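Local atomic coordinates of methionine import ATP-binding protein metN 2 (Enterococcus faecalis, PDB entry 2QSW), a protein that is probably the nucleotide-binding subunit of an ABC-type importer, represented here by its C-terminal NIL domain, which has an ACT-like alpha-beta fold. Residues A[86-89]-A[93-96]. Residues are numbered along the deposited sequence; the frame is centred on the assembly and turned at random.
Sequences GLRK and ETEV. With ZN (zinc ion), chain B.
Arg88 carries its CG beside the backbone N (chi1 -73°) and then runs extended from CG to NE, a course that takes its guanidinium past Thr94 to the backbone carbonyl of that residue. The pair illustrates how an ACT-like alpha-beta sandwich, the fold of the NIL domain, ties the last turn of a helix to the strand that follows it: helix 77-89 turns back within three residues into strand 93-96, the outermost strand of this chain's sheet, which pairs antiparallel with strand 24-31. The grip is side-on. Arg88 NE lies 2.8 Å and Arg88 NH2 2.7 Å from Thr94 O, which sits almost in the guanidinium plane at its edge. Both hydrogen bonds are bent, with N-H...O angles of 141° at NE and 144° at NH2, as expected when two donors of one fork share a single acceptor, and they come from the same face of the carbonyl plane. In the conformer described, one of two deposited, a salt bridge from Arg88 NH1 to Glu85 probably steadies the group.

Next to this polar clasp, Leu87 packs against Thr94, their side chains crossing at about a right angle, with Leu87 CD1 4.1 Å from Thr94 CG2. Leu28 of strand 24-31 touches both, while Ile39 and Ile43 of helix 39-47 pack on Leu87. The CB atoms of Glu93 and Glu95 start away from the helix, and their carboxylates bind zinc at two separate sites; His31, Glu33 and a water complete that of Glu93. Thr94 OG1, hydrogen-bonded to Val92 O, has Leu87 CB against it at 3.3 Å.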
loop_
_atom_site.group_PDB
_atom_site.type_symbol
_atom_site.label_atom_id
_atom_site.label_comp_id
_atom_site.label_asym_id
_atom_site.label_seq_id
_atom_site.Cartn_x
_atom_site.Cartn_y
_atom_site.Cartn_z
ATOM N N GLY A 86 -5.292 -1.631 -9.002
ATOM C CA GLY A 86 -5.392 -1.503 -10.460
ATOM C C GLY A 86 -4.105 -0.977 -11.085
ATOM O O GLY A 86 -3.565 -1.557 -12.049
ATOM N N LEU A 87 -3.583 0.109 -10.519
ATOM C CA LEU A 87 -2.289 0.667 -10.920
ATOM C C LEU A 87 -1.201 -0.382 -10.872
ATOM O O LEU A 87 -0.420 -0.550 -11.816
ATOM C CB LEU A 87 -1.940 1.875 -10.041
ATOM C CG LEU A 87 -2.718 3.177 -10.369
ATOM C CD1 LEU A 87 -2.625 4.172 -9.214
ATOM C CD2 LEU A 87 -2.250 3.789 -11.741
ATOM N N ARG A 88 -1.137 -1.128 -9.770
ATOM C CA ARG A 88 -0.103 -2.159 -9.630
ATOM C C ARG A 88 -0.217 -3.202 -10.723
ATOM O O ARG A 88 0.782 -3.626 -11.299
ATOM C CB ARG A 88 -0.213 -2.836 -8.275
ATOM C CG ARG A 88 0.267 -1.928 -7.159
ATOM C CD ARG A 88 -0.164 -2.455 -5.823
ATOM N NE ARG A 88 0.292 -1.603 -4.739
ATOM C CZ ARG A 88 -0.202 -1.643 -3.511
ATOM N NH1 ARG A 88 -1.153 -2.518 -3.211
ATOM N NH2 ARG A 88 0.257 -0.816 -2.585
ATOM N N LYS A 89 -1.433 -3.619 -11.017
ATOM C CA LYS A 89 -1.678 -4.642 -12.051
ATOM C C LYS A 89 -1.337 -4.134 -13.453
ATOM O O LYS A 89 -0.915 -4.901 -14.326
ATOM C CB LYS A 89 -3.118 -5.143 -11.978
ATOM C CG LYS A 89 -3.375 -5.966 -10.678
ATOM C CD LYS A 89 -4.848 -6.442 -10.535
ATOM C CE LYS A 89 -5.813 -5.277 -10.246
ATOM N NZ LYS A 89 -7.167 -5.708 -9.945
ATOM N N GLU A 93 4.035 0.519 -10.004
ATOM C CA GLU A 93 4.235 0.259 -8.567
ATOM C C GLU A 93 3.680 1.438 -7.765
ATOM O O GLU A 93 3.961 2.592 -8.058
ATOM C CB GLU A 93 5.684 0.062 -8.227
ATOM C CG GLU A 93 6.309 -1.199 -8.791
ATOM C CD GLU A 93 7.027 -1.003 -10.126
ATOM O OE1 GLU A 93 6.683 -0.045 -10.866
ATOM O OE2 GLU A 93 7.944 -1.784 -10.420
ATOM N N THR A 94 2.848 1.144 -6.775
ATOM C CA THR A 94 2.078 2.161 -6.088
ATOM C C THR A 94 2.068 1.834 -4.611
ATOM O O THR A 94 1.855 0.693 -4.216
ATOM C CB THR A 94 0.650 2.205 -6.653
ATOM O OG1 THR A 94 0.683 2.435 -8.077
ATOM C CG2 THR A 94 -0.169 3.327 -5.996
ATOM N N GLU A 95 2.290 2.845 -3.802
ATOM C CA GLU A 95 2.082 2.686 -2.384
ATOM C C GLU A 95 1.601 3.933 -1.670
ATOM O O GLU A 95 1.916 5.048 -2.043
ATOM C CB GLU A 95 3.287 2.121 -1.734
ATOM C CG GLU A 95 4.462 2.980 -1.701
ATOM C CD GLU A 95 5.586 2.354 -0.791
ATOM O OE1 GLU A 95 5.803 1.131 -0.860
ATOM O OE2 GLU A 95 6.250 3.064 0.010
ATOM N N VAL A 96 0.794 3.686 -0.642
ATOM C CA VAL A 96 0.193 4.732 0.153
ATOM C C VAL A 96 1.279 5.286 1.057
ATOM O O VAL A 96 1.844 4.570 1.873
ATOM C CB VAL A 96 -0.992 4.171 1.010
ATOM C CG1 VAL A 96 -1.524 5.247 1.925
ATOM C CG2 VAL A 96 -2.077 3.640 0.103
HETATM ZN ZN ZN B . 7.672 0.001 -12.570
HETATM O O HOH W 1 6.209 1.271 -13.435
#